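Local atomic coordinates of Mll7089 protein (Mesorhizobium loti, PDB entry 2OZ8), a protein that is of unknown function but, as a putative mandelate racemase-like member of the enolase superfamily, probably binds magnesium and may act as a hydro-lyase. Residues Gly22-Val26 / Pro197-Trp201; Val133-Ser138 / Glu314-Phe320; Leu140-Leu144 / Lys167-Arg171; Ile227-Asp231 / Gly250-Asp254; Val279-Gly283 / Met306-Glu312. All blocks are in the same frame, centred on the assembly; numbering follows the deposited sequence. Where two conformers were deposited one is given.

Interaction 1 (Gly22-Val26 / Pro197-Trp201); sequences GDSQV and PNEAW
Ser24 and Asn198 stand where the two loops come closest, their CA atoms 6.2 Å apart. The tight part lies around Pro197 O. Ser24 OG donates to it at 2.8 Å, tilted 32° out of the carbonyl plane, and Ala200 N, closing the type I' turn Pro197-Ala200, donates from the opposite face at 3.1 Å. That one oxygen thus holds the turn together and ties it to the other loop, while Ala200 CB packs against Ser24 OG at 3.6 Å. Beside this grip the Asp23 carboxylate lies stacked on the Asn198 amide, the planes 23° apart, and Asn198 OD1 is bonded in turn to Tyr252 OH. Asp23 OD1 is turned back to accept from Gln25 N at 2.7 Å through its anti lone pair, an Asx turn that stiffens the tip. The looser side is at Gln25, a partly exposed residue whose long side chain only skirts Asn198 and Glu199; Arg91 of the second subunit packs on it and bonds Glu199 O. A hairpin turn of the N-terminal antiparallel sheet reaching over a loop that follows a barrel strand is the capping-domain contact of the enolase superfamily.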
# COMPACT_ATOMS: atom_id res chain seq x y z
N GLY A 22 -3.24 12.70 -39.28
CA GLY A 22 -3.69 13.06 -37.95
C GLY A 22 -4.32 11.92 -37.20
O GLY A 22 -4.23 10.75 -37.59
N ASP A 23 -5.01 12.30 -36.13
CA ASP A 23 -5.56 11.35 -35.17
C ASP A 23 -6.77 12.00 -34.52
O ASP A 23 -7.21 13.07 -34.94
CB ASP A 23 -4.50 11.02 -34.13
CG ASP A 23 -3.98 12.26 -33.42
OD1 ASP A 23 -4.79 13.14 -33.04
OD2 ASP A 23 -2.77 12.37 -33.24
N SER A 24 -7.28 11.38 -33.47
CA SER A 24 -8.56 11.78 -32.93
C SER A 24 -8.51 13.19 -32.38
O SER A 24 -9.53 13.76 -32.11
CB SER A 24 -9.01 10.79 -31.85
OG SER A 24 -8.24 10.93 -30.69
N GLN A 25 -7.32 13.73 -32.20
CA GLN A 25 -7.08 15.01 -31.53
C GLN A 25 -6.60 16.11 -32.50
O GLN A 25 -6.80 17.28 -32.25
CB GLN A 25 -5.98 14.87 -30.47
CG GLN A 25 -6.43 14.49 -29.07
CD GLN A 25 -5.34 14.75 -28.02
OE1 GLN A 25 -4.60 13.84 -27.58
NE2 GLN A 25 -5.22 16.01 -27.62
N VAL A 26 -5.93 15.70 -33.58
CA VAL A 26 -5.08 16.60 -34.35
C VAL A 26 -5.15 16.33 -35.87
O VAL A 26 -5.36 15.19 -36.31
CB VAL A 26 -3.62 16.45 -33.79
CG1 VAL A 26 -2.56 16.50 -34.84
CG2 VAL A 26 -3.35 17.43 -32.63
N PRO A 197 -6.19 5.14 -30.42
CA PRO A 197 -7.23 6.13 -30.09
C PRO A 197 -6.69 7.50 -29.68
O PRO A 197 -7.47 8.45 -29.58
CB PRO A 197 -7.90 5.52 -28.84
CG PRO A 197 -7.46 4.05 -28.83
CD PRO A 197 -6.07 4.11 -29.36
N ASN A 198 -5.40 7.61 -29.38
CA ASN A 198 -4.81 8.86 -28.95
C ASN A 198 -5.58 9.58 -27.87
O ASN A 198 -5.90 10.78 -27.99
CB ASN A 198 -4.61 9.78 -30.12
CG ASN A 198 -3.25 10.35 -30.14
OD1 ASN A 198 -2.95 11.32 -29.42
ND2 ASN A 198 -2.35 9.71 -30.93
N GLU A 199 -5.87 8.82 -26.81
CA GLU A 199 -6.47 9.30 -25.56
C GLU A 199 -7.95 9.66 -25.69
O GLU A 199 -8.52 10.29 -24.80
CB GLU A 199 -5.68 10.50 -24.94
CG GLU A 199 -4.18 10.34 -24.71
CD GLU A 199 -3.53 11.50 -23.83
OE1 GLU A 199 -3.64 12.69 -24.12
OE2 GLU A 199 -2.85 11.26 -22.83
N ALA A 200 -8.57 9.28 -26.80
CA ALA A 200 -9.98 9.58 -27.02
C ALA A 200 -10.89 8.91 -26.00
O ALA A 200 -12.02 9.35 -25.79
CB ALA A 200 -10.42 9.19 -28.45
N TRP A 201 -10.43 7.85 -25.37
CA TRP A 201 -11.34 7.05 -24.51
C TRP A 201 -11.08 7.28 -23.02
O TRP A 201 -10.02 7.72 -22.65
CB TRP A 201 -11.23 5.58 -24.86
CG TRP A 201 -11.58 5.27 -26.28
CD1 TRP A 201 -12.39 5.98 -27.10
CD2 TRP A 201 -11.18 4.11 -27.03
NE1 TRP A 201 -12.53 5.35 -28.32
CE2 TRP A 201 -11.78 4.21 -28.31
CE3 TRP A 201 -10.40 2.99 -26.73
CZ2 TRP A 201 -11.63 3.22 -29.31
CZ3 TRP A 201 -10.24 2.00 -27.74
CH2 TRP A 201 -10.86 2.13 -29.02

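Interaction 2 (Val133-Ser138 / Glu314-Phe320)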
# COMPACT_ATOMS: atom_id res chain seq x y z
N VAL A 133 15.12 -4.51 -38.04
CA VAL A 133 13.94 -4.56 -37.21
C VAL A 133 12.68 -4.59 -38.08
O VAL A 133 12.65 -3.99 -39.13
CB VAL A 133 13.93 -3.35 -36.26
CG1 VAL A 133 13.76 -2.05 -36.98
CG2 VAL A 133 12.90 -3.57 -35.16
N LYS A 134 11.66 -5.29 -37.65
CA LYS A 134 10.34 -5.21 -38.30
C LYS A 134 9.75 -3.83 -38.29
O LYS A 134 9.80 -3.09 -37.27
CB LYS A 134 9.37 -6.12 -37.57
CG LYS A 134 9.82 -7.57 -37.57
CD LYS A 134 8.73 -8.48 -37.04
CE LYS A 134 9.14 -9.04 -35.75
NZ LYS A 134 8.18 -10.12 -35.41
N ALA A 135 9.13 -3.48 -39.40
CA ALA A 135 8.52 -2.18 -39.53
C ALA A 135 7.02 -2.40 -39.72
O ALA A 135 6.63 -3.35 -40.37
CB ALA A 135 9.15 -1.42 -40.73
N TYR A 136 6.18 -1.56 -39.13
CA TYR A 136 4.77 -1.69 -39.36
C TYR A 136 4.29 -0.46 -40.08
O TYR A 136 4.92 0.58 -39.99
CB TYR A 136 3.98 -1.95 -38.08
CG TYR A 136 4.02 -0.86 -37.04
CD1 TYR A 136 3.07 0.13 -37.03
CD2 TYR A 136 4.96 -0.87 -36.03
CE1 TYR A 136 3.06 1.10 -36.05
CE2 TYR A 136 4.97 0.10 -35.01
CZ TYR A 136 4.00 1.08 -35.05
OH TYR A 136 3.93 2.10 -34.13
N ALA A 137 3.21 -0.60 -40.83
CA ALA A 137 2.74 0.47 -41.66
C ALA A 137 1.70 1.24 -40.85
O ALA A 137 0.79 0.65 -40.35
CB ALA A 137 2.12 -0.09 -42.93
N SER A 138 1.86 2.55 -40.77
CA SER A 138 1.05 3.39 -39.93
C SER A 138 0.49 4.54 -40.74
O SER A 138 1.21 5.34 -41.30
CB SER A 138 1.92 3.89 -38.79
OG SER A 138 1.25 4.81 -37.99
N GLU A 314 11.02 -4.93 -30.85
CA GLU A 314 10.76 -5.72 -32.05
C GLU A 314 10.11 -4.93 -33.20
O GLU A 314 10.13 -5.38 -34.34
CB GLU A 314 10.05 -7.06 -31.68
CG GLU A 314 8.57 -7.22 -31.96
CD GLU A 314 8.04 -8.68 -31.83
OE1 GLU A 314 8.05 -9.44 -32.85
OE2 GLU A 314 7.58 -9.06 -30.73
N TRP A 315 9.57 -3.74 -32.91
CA TRP A 315 8.80 -2.94 -33.90
C TRP A 315 9.19 -1.48 -34.02
O TRP A 315 9.44 -0.79 -33.05
CB TRP A 315 7.30 -3.02 -33.66
CG TRP A 315 6.69 -4.37 -33.81
CD1 TRP A 315 6.35 -5.22 -32.80
CD2 TRP A 315 6.29 -5.01 -35.06
NE1 TRP A 315 5.78 -6.39 -33.36
CE2 TRP A 315 5.74 -6.28 -34.73
CE3 TRP A 315 6.36 -4.63 -36.42
CZ2 TRP A 315 5.23 -7.17 -35.72
CZ3 TRP A 315 5.90 -5.53 -37.41
CH2 TRP A 315 5.32 -6.79 -37.04
N LEU A 316 9.22 -1.00 -35.25
CA LEU A 316 9.48 0.40 -35.56
C LEU A 316 8.35 0.95 -36.45
O LEU A 316 7.94 0.30 -37.41
CB LEU A 316 10.86 0.54 -36.26
CG LEU A 316 11.12 1.92 -36.88
CD1 LEU A 316 12.56 2.23 -36.93
CD2 LEU A 316 10.48 1.95 -38.32
N GLU A 317 7.85 2.13 -36.12
CA GLU A 317 6.77 2.74 -36.87
C GLU A 317 7.24 3.40 -38.17
O GLU A 317 8.20 4.20 -38.16
CB GLU A 317 6.05 3.78 -35.99
CG GLU A 317 4.78 4.34 -36.62
CD GLU A 317 4.04 5.26 -35.74
OE1 GLU A 317 4.63 5.68 -34.73
OE2 GLU A 317 2.88 5.59 -36.04
N TYR A 318 6.54 3.13 -39.27
CA TYR A 318 6.77 3.88 -40.53
C TYR A 318 5.45 4.42 -41.12
O TYR A 318 4.49 3.67 -41.26
CB TYR A 318 7.56 3.05 -41.57
CG TYR A 318 7.83 3.86 -42.81
CD1 TYR A 318 8.78 4.89 -42.81
CD2 TYR A 318 7.06 3.67 -43.96
CE1 TYR A 318 8.96 5.69 -43.93
CE2 TYR A 318 7.22 4.47 -45.10
CZ TYR A 318 8.18 5.46 -45.08
OH TYR A 318 8.33 6.21 -46.18
N SER A 319 5.43 5.69 -41.51
CA SER A 319 4.17 6.38 -41.79
C SER A 319 4.05 6.97 -43.21
O SER A 319 3.16 7.75 -43.49
CB SER A 319 3.93 7.46 -40.76
OG SER A 319 3.63 6.88 -39.49
N PHE A 320 4.98 6.58 -44.09
CA PHE A 320 4.92 6.99 -45.48
C PHE A 320 4.89 8.51 -45.67
O PHE A 320 4.31 8.97 -46.63
CB PHE A 320 3.73 6.31 -46.20
CG PHE A 320 3.78 4.82 -46.11
CD1 PHE A 320 4.44 4.09 -47.07
CD2 PHE A 320 3.19 4.14 -45.02
CE1 PHE A 320 4.51 2.73 -46.98
CE2 PHE A 320 3.27 2.75 -44.92
CZ PHE A 320 3.95 2.06 -45.89
O HOH W 1 12.47 -6.99 -34.94
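Tyr136, Lys134 and Trp315 give up the most surface where strands 133-138 and 314-318 run side by side in parallel, 41° apart in direction. The backbone ladder beneath them has four bonds: Leu316 N to Lys134 O, Tyr136 N to Leu316 O, Tyr318 N to Tyr136 O and Ser138 N to Tyr318 O. Lys134 lays its CB over one face of the Trp315 six-membered ring, a CH-pi contact 3.9 Å from the centroid. Its chain then bends at chi3 past the far rim, CD 3.8 Å from Trp315 CH2, and brings NZ to Glu314 OE1 in a 2.7 Å salt bridge. Tyr136 holds CG between its backbone N and carbonyl carbon (chi1 63°), which swings the ring across to the partner strand: Glu317 CA rests over one face, 3.9 Å from the centroid, and Trp315 CB meets its edge. Beyond, Ser138 OG donates to Glu317 OE2 at 2.7 Å, using the anti lone pair, and Lys165 forms a salt bridge with the same oxygen. This pair joins the first and last strands of the beta/alpha barrel, closing it. Its chemistry changes along the seam: at the Glu314 end an ion pair beside an indole whose face carries the lysine's CB, then a buried carboxylate gripped by a hydroxyl, a lysine and, on its other oxygen, the backbone N of Asn297.

Interaction 3 (Leu140-Leu144 / Lys167-Arg171). With SO4 (sulfate ion), chain D.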
# COMPACT_ATOMS: atom_id res chain seq x y z
N LEU A 140 -1.72 7.15 -39.98
CA LEU A 140 -2.00 8.52 -39.44
C LEU A 140 -3.28 9.01 -40.14
O LEU A 140 -3.38 10.15 -40.61
CB LEU A 140 -0.79 9.47 -39.66
CG LEU A 140 0.62 8.94 -39.29
CD1 LEU A 140 1.75 9.93 -39.60
CD2 LEU A 140 0.74 8.49 -37.79
N ASP A 141 -4.24 8.09 -40.21
CA ASP A 141 -5.30 8.05 -41.24
C ASP A 141 -6.61 8.51 -40.74
O ASP A 141 -7.58 8.25 -41.38
CB ASP A 141 -5.55 6.60 -41.69
CG ASP A 141 -5.90 5.68 -40.49
OD1 ASP A 141 -4.94 5.26 -39.84
OD2 ASP A 141 -7.11 5.44 -40.17
N PHE A 142 -6.67 9.16 -39.60
CA PHE A 142 -7.96 9.50 -39.04
C PHE A 142 -8.78 10.41 -39.95
O PHE A 142 -10.01 10.39 -39.94
CB PHE A 142 -7.77 10.17 -37.68
CG PHE A 142 -9.02 10.31 -36.88
CD1 PHE A 142 -9.50 9.21 -36.12
CD2 PHE A 142 -9.73 11.50 -36.90
CE1 PHE A 142 -10.68 9.30 -35.35
CE2 PHE A 142 -10.92 11.64 -36.14
CZ PHE A 142 -11.42 10.53 -35.37
N HIS A 143 -8.11 11.22 -40.76
CA HIS A 143 -8.82 12.24 -41.54
C HIS A 143 -8.95 11.84 -42.98
O HIS A 143 -9.67 12.47 -43.75
CB HIS A 143 -8.13 13.58 -41.39
CG HIS A 143 -8.24 14.13 -40.01
ND1 HIS A 143 -9.44 14.50 -39.46
CD2 HIS A 143 -7.30 14.34 -39.06
CE1 HIS A 143 -9.25 14.92 -38.22
NE2 HIS A 143 -7.96 14.84 -37.96
N LEU A 144 -8.27 10.75 -43.33
CA LEU A 144 -8.31 10.18 -44.67
C LEU A 144 -9.72 9.76 -45.11
O LEU A 144 -10.46 9.15 -44.32
CB LEU A 144 -7.34 8.99 -44.73
CG LEU A 144 -6.11 9.11 -45.64
CD1 LEU A 144 -5.59 10.55 -45.76
CD2 LEU A 144 -4.99 8.17 -45.25
N LYS A 167 -5.78 4.71 -36.88
CA LYS A 167 -6.24 5.66 -35.87
C LYS A 167 -7.68 5.47 -35.62
O LYS A 167 -8.44 5.39 -36.56
CB LYS A 167 -6.02 7.10 -36.33
CG LYS A 167 -4.56 7.41 -36.61
CD LYS A 167 -3.68 7.37 -35.40
CE LYS A 167 -2.28 7.87 -35.69
NZ LYS A 167 -1.31 7.56 -34.54
N VAL A 168 -8.06 5.44 -34.35
CA VAL A 168 -9.47 5.30 -33.99
C VAL A 168 -9.80 6.38 -33.01
O VAL A 168 -9.00 7.28 -32.80
CB VAL A 168 -9.82 3.88 -33.44
CG1 VAL A 168 -9.59 2.80 -34.53
CG2 VAL A 168 -9.03 3.58 -32.18
N GLY A 169 -10.98 6.29 -32.37
CA GLY A 169 -11.38 7.30 -31.42
C GLY A 169 -12.47 8.21 -31.92
O GLY A 169 -12.74 9.22 -31.28
N HIS A 170 -13.09 7.87 -33.06
CA HIS A 170 -14.33 8.55 -33.51
C HIS A 170 -15.39 8.60 -32.43
O HIS A 170 -15.60 7.61 -31.71
CB HIS A 170 -14.93 7.88 -34.76
CG HIS A 170 -14.23 8.26 -36.01
ND1 HIS A 170 -14.51 9.43 -36.69
CD2 HIS A 170 -13.15 7.71 -36.63
CE1 HIS A 170 -13.65 9.57 -37.68
NE2 HIS A 170 -12.82 8.54 -37.67
N ARG A 171 -16.03 9.77 -32.32
CA ARG A 171 -17.22 9.94 -31.49
C ARG A 171 -18.27 8.84 -31.73
O ARG A 171 -18.93 8.38 -30.80
CB ARG A 171 -17.84 11.32 -31.72
CG ARG A 171 -17.48 12.38 -30.67
CD ARG A 171 -17.97 13.82 -31.05
NE ARG A 171 -19.41 14.08 -30.74
CZ ARG A 171 -20.44 13.90 -31.58
NH1 ARG A 171 -20.26 13.45 -32.83
NH2 ARG A 171 -21.68 14.17 -31.17
S SO4 D . -15.04 12.57 -34.68
O1 SO4 D . -13.71 13.15 -34.37
O2 SO4 D . -15.35 11.76 -33.50
O3 SO4 D . -16.12 13.56 -34.86
O4 SO4 D . -14.97 11.80 -35.94
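Phe142 swings CG anti to its backbone N (chi1 -168°) and His170 keeps CG beside its own N (chi1 -78°), so the two side chains reach toward each other from opposite directions and their rings overlap. They form an offset stack with centroids 3.9 Å apart and planes at 15°, Phe142 CZ lying over the centre of the imidazole. The overlap is close, Phe142 CE1 standing 3.2 Å from His170 CD2. Further in, Phe142 CB packs on Lys167 CB at 3.8 Å, and Asp141 OD1 accepts from Lys167 N at 3.1 Å on its syn side, somewhat out of the carboxylate plane. Both loops follow neighbouring parallel strands, 132-138 and 163-167, of the beta/alpha barrel and lead into helices 146-158 and 173-184, so the contact joins adjacent beta-alpha units at the C-terminal rim, where active sites of this fold lie. The Lys167 chain runs alongside Leu140, Lys167 CE 3.7 Å from Leu140 CD2, before its ammonium pairs with Asp196. An alanine in place of His170 would strip the imidazole from one face of Phe142 and is likely to set that ring free to turn. A sulfate, probably from the crystallisation liquor, sits at the imidazole edge, where His170 ND1 makes a weak bond to its O4, and near the backbone N of Arg171.

Interaction 4 (Ile227-Asp231 / Gly250-Asp254); sequences ILRHD and GEYLD
The guanidinium of Arg229 is layered between Tyr252 CB over one face, 4.1 Å from Arg229 CZ, and the ring of its neighbour His230 over the other. At its edge lie Leu253 CD2 and a water that accepts from Arg229 NE at 2.8 Å and gives a weak bond to Tyr252 O. The Tyr252 ring stands steeply to the guanidinium, planes 70° apart, and carries Glu251 CG on one face; its hydroxyl goes to Asn198. The His230 ring in turn lies over Arg229 CG. Both loops belong to the beta/alpha barrel: they follow adjacent parallel strands, 222-224 and 246-249, and each ends in an aspartate N-cap, Asp231 and Asp254, of the next helix. Across the contact the aliphatic part of Arg229 does most of the touching, its CD standing 3.4 Å from Glu251 O and packing also on Tyr252 CB and Leu253 CD2. The chain is extended from CG to NE, which carries NH1 on to a salt bridge with Glu199. A leucine in place of Arg229 would probably leave the Glu199 carboxylate without its cationic mate and the water without its NE donor. Arg91 of the second subunit packs on Arg229.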
# COMPACT_ATOMS: atom_id res chain seq x y z
N ILE A 227 -6.15 6.10 -23.57
CA ILE A 227 -6.75 6.99 -22.59
C ILE A 227 -5.70 8.00 -22.13
O ILE A 227 -4.49 7.85 -22.39
CB ILE A 227 -7.33 6.19 -21.32
CG1 ILE A 227 -6.20 5.51 -20.50
CG2 ILE A 227 -8.39 5.14 -21.71
CD1 ILE A 227 -6.53 5.01 -19.11
N LEU A 228 -6.18 9.07 -21.48
CA LEU A 228 -5.37 10.04 -20.75
C LEU A 228 -4.15 9.42 -20.18
O LEU A 228 -4.24 8.53 -19.36
CB LEU A 228 -6.21 10.65 -19.61
CG LEU A 228 -5.81 12.07 -19.24
CD1 LEU A 228 -5.78 12.96 -20.50
CD2 LEU A 228 -6.71 12.68 -18.16
N ARG A 229 -2.98 9.87 -20.61
CA ARG A 229 -1.73 9.25 -20.22
C ARG A 229 -1.42 9.34 -18.71
O ARG A 229 -0.59 8.61 -18.20
CB ARG A 229 -0.60 9.91 -20.96
CG ARG A 229 -0.23 11.27 -20.40
CD ARG A 229 0.46 12.05 -21.47
NE ARG A 229 0.40 13.45 -21.15
CZ ARG A 229 -0.62 14.23 -21.50
NH1 ARG A 229 -1.63 13.72 -22.19
NH2 ARG A 229 -0.63 15.52 -21.15
N HIS A 230 -2.08 10.24 -18.01
CA HIS A 230 -1.86 10.39 -16.60
C HIS A 230 -2.79 9.46 -15.82
O HIS A 230 -2.68 9.37 -14.58
CB HIS A 230 -2.02 11.87 -16.23
CG HIS A 230 -1.02 12.77 -16.90
ND1 HIS A 230 0.35 12.53 -16.87
CD2 HIS A 230 -1.18 13.90 -17.64
CE1 HIS A 230 0.98 13.47 -17.55
NE2 HIS A 230 0.07 14.32 -18.04
N ASP A 231 -3.69 8.76 -16.52
CA ASP A 231 -4.63 7.89 -15.83
C ASP A 231 -4.02 6.50 -15.57
O ASP A 231 -4.34 5.50 -16.26
CB ASP A 231 -5.96 7.78 -16.56
CG ASP A 231 -6.99 7.05 -15.73
OD1 ASP A 231 -6.73 6.81 -14.53
OD2 ASP A 231 -8.05 6.71 -16.25
N GLY A 250 2.77 5.64 -23.45
CA GLY A 250 3.87 6.56 -23.12
C GLY A 250 3.96 7.81 -23.98
O GLY A 250 4.91 8.58 -23.81
N GLU A 251 3.01 7.98 -24.91
CA GLU A 251 2.99 9.17 -25.78
C GLU A 251 2.84 10.42 -24.92
O GLU A 251 2.13 10.41 -23.91
CB GLU A 251 1.84 9.11 -26.83
CG GLU A 251 1.89 10.16 -28.00
CD GLU A 251 2.80 9.74 -29.19
OE1 GLU A 251 3.91 9.27 -28.91
OE2 GLU A 251 2.41 9.88 -30.40
N TYR A 252 3.53 11.48 -25.33
CA TYR A 252 3.40 12.81 -24.72
C TYR A 252 4.14 12.90 -23.39
O TYR A 252 4.03 13.90 -22.67
CB TYR A 252 1.91 13.23 -24.59
CG TYR A 252 1.14 13.10 -25.89
CD1 TYR A 252 0.04 12.23 -26.00
CD2 TYR A 252 1.54 13.83 -27.03
CE1 TYR A 252 -0.65 12.10 -27.22
CE2 TYR A 252 0.86 13.71 -28.23
CZ TYR A 252 -0.22 12.84 -28.33
OH TYR A 252 -0.86 12.74 -29.55
N LEU A 253 4.90 11.85 -23.07
CA LEU A 253 5.65 11.82 -21.83
C LEU A 253 7.11 12.06 -22.13
O LEU A 253 7.63 11.56 -23.13
CB LEU A 253 5.50 10.47 -21.12
CG LEU A 253 4.19 9.89 -20.55
CD1 LEU A 253 4.49 8.53 -19.87
CD2 LEU A 253 3.54 10.84 -19.58
N ASP A 254 7.79 12.79 -21.25
CA ASP A 254 9.24 12.87 -21.32
C ASP A 254 9.91 11.68 -20.58
O ASP A 254 9.24 10.75 -20.11
CB ASP A 254 9.73 14.25 -20.82
CG ASP A 254 9.35 14.55 -19.38
OD1 ASP A 254 8.89 13.66 -18.64
OD2 ASP A 254 9.52 15.71 -18.96
O HOH W 2 2.35 15.21 -20.10

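Interaction 5 (Val279-Gly283 / Met306-Glu312); sequences VMRIG and MAVALPE
Met280 faces Met306, CA to CA 7.1 Å, and one turn on Gly283 faces Leu310 at 6.5 Å, where helix 304-309 has ended and Leu310 leaves helical backbone angles. The other segment is regular helix, part of 276-289. Gly283 allows the close approach: a CB there would run into Leu310 CD2, which lies 3.9 Å from Gly283 CA. Leu310 reaches between the side chains of the facing helix, its CD1 3.9 Å from Val279 CG1 and its CD2 3.7 Å from Met280 CE. The bend of Met280 at chi2 holds its sulfur 4.0 Å from Met306 CG, and that at chi3 turns CE to Leu310; Val279 CG1 packs on Met306 CB, their chains crossing at about a right angle. Glu312, bent at chi2 (-94°), brings OE2 within 2.5 Å of Gly283 O. Both helices belong to the outer layer of the beta/alpha barrel, one following strand 269-272 and the other leading into strand 313-318; Val87 of the fourth subunit packs on Met280 and Leu310. The contact is an apolar seam of aliphatic carbons and one thioether sulfur with one polar spot, where so short an approach of carboxylate to carbonyl oxygen suggests that the acid probably carries a proton.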
# COMPACT_ATOMS: atom_id res chain seq x y z
N VAL A 279 16.42 7.41 -24.90
CA VAL A 279 15.95 6.09 -25.35
C VAL A 279 16.85 4.96 -24.92
O VAL A 279 16.36 3.91 -24.47
CB VAL A 279 15.72 6.03 -26.87
CG1 VAL A 279 15.45 4.62 -27.34
CG2 VAL A 279 14.54 6.94 -27.24
N MET A 280 18.16 5.15 -25.05
CA MET A 280 19.08 4.12 -24.54
C MET A 280 19.07 4.02 -23.01
O MET A 280 19.25 2.94 -22.44
CB MET A 280 20.48 4.29 -25.10
CG MET A 280 20.54 4.21 -26.64
SD MET A 280 20.01 2.67 -27.45
CE MET A 280 21.22 1.58 -26.70
N ARG A 281 18.81 5.12 -22.33
CA ARG A 281 18.71 5.05 -20.89
C ARG A 281 17.39 4.35 -20.46
O ARG A 281 17.41 3.46 -19.58
CB ARG A 281 18.82 6.45 -20.27
CG ARG A 281 20.21 6.94 -20.25
CD ARG A 281 20.35 8.40 -19.87
NE ARG A 281 21.77 8.72 -19.89
CZ ARG A 281 22.30 9.94 -19.72
NH1 ARG A 281 21.53 11.01 -19.51
NH2 ARG A 281 23.64 10.06 -19.78
N ILE A 282 16.25 4.76 -21.05
CA ILE A 282 14.98 4.13 -20.72
C ILE A 282 14.95 2.69 -21.22
O ILE A 282 14.32 1.83 -20.61
CB ILE A 282 13.72 4.93 -21.20
CG1 ILE A 282 12.53 4.53 -20.33
CG2 ILE A 282 13.35 4.64 -22.64
CD1 ILE A 282 12.63 4.98 -18.89
N GLY A 283 15.67 2.42 -22.31
CA GLY A 283 15.86 1.05 -22.79
C GLY A 283 16.68 0.14 -21.89
O GLY A 283 16.45 -1.05 -21.89
N MET A 306 18.54 2.74 -32.65
CA MET A 306 18.15 2.30 -31.30
C MET A 306 17.24 1.09 -31.43
O MET A 306 17.28 0.22 -30.60
CB MET A 306 17.48 3.44 -30.50
CG MET A 306 18.32 4.74 -30.44
SD MET A 306 18.17 5.96 -31.80
CE MET A 306 16.55 6.47 -31.26
N ALA A 307 16.42 1.03 -32.47
CA ALA A 307 15.49 -0.10 -32.58
C ALA A 307 16.25 -1.38 -32.71
O ALA A 307 15.93 -2.34 -32.03
CB ALA A 307 14.49 0.06 -33.75
N VAL A 308 17.26 -1.40 -33.58
CA VAL A 308 18.03 -2.62 -33.77
C VAL A 308 18.98 -2.80 -32.61
O VAL A 308 19.38 -3.92 -32.38
CB VAL A 308 18.85 -2.73 -35.17
CG1 VAL A 308 18.03 -2.32 -36.37
CG2 VAL A 308 20.16 -1.98 -35.14
N ALA A 309 19.36 -1.75 -31.87
CA ALA A 309 20.36 -1.96 -30.81
C ALA A 309 19.78 -2.42 -29.46
O ALA A 309 20.46 -3.09 -28.68
CB ALA A 309 21.30 -0.76 -30.66
N LEU A 310 18.55 -2.05 -29.16
CA LEU A 310 17.94 -2.50 -27.88
C LEU A 310 17.37 -3.88 -28.09
O LEU A 310 16.73 -4.13 -29.13
CB LEU A 310 16.84 -1.54 -27.41
CG LEU A 310 17.28 -0.13 -27.03
CD1 LEU A 310 16.04 0.77 -26.92
CD2 LEU A 310 18.06 -0.16 -25.76
N PRO A 311 17.59 -4.77 -27.13
CA PRO A 311 17.07 -6.15 -27.33
C PRO A 311 15.54 -6.29 -27.11
O PRO A 311 14.93 -7.20 -27.67
CB PRO A 311 17.87 -6.95 -26.30
CG PRO A 311 18.05 -5.92 -25.12
CD PRO A 311 18.30 -4.62 -25.84
N GLU A 312 14.93 -5.41 -26.29
CA GLU A 312 13.49 -5.48 -26.01
C GLU A 312 12.60 -4.82 -27.06
O GLU A 312 11.40 -4.63 -26.80
CB GLU A 312 13.15 -4.86 -24.66
CG GLU A 312 13.23 -3.40 -24.57
CD GLU A 312 14.55 -2.93 -24.06
OE1 GLU A 312 15.58 -3.44 -24.51
OE2 GLU A 312 14.56 -2.04 -23.22

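Overall arrangement
From the N terminus, interaction 1 closes the longest reach but one, bringing the capping hairpin at 22-26 onto the barrel loop 197-201. Interaction 2 opens inside that span, at 133-138, and ends beyond it at 314-320, so the two cross; it pairs the first and last barrel strands. Interaction 3, a short loop between neighbouring beta-alpha units, is nested in both. After interaction 1, interactions 4 and 5 follow in series within interaction 2, the one joining the loops after strands 222-224 and 246-249, the other helices 276-289 and 304-309. Interactions 3, 1 and 4 touch in turn along one rim; interaction 5, on the opposite side of the chain's centre from interaction 3, touches interaction 2.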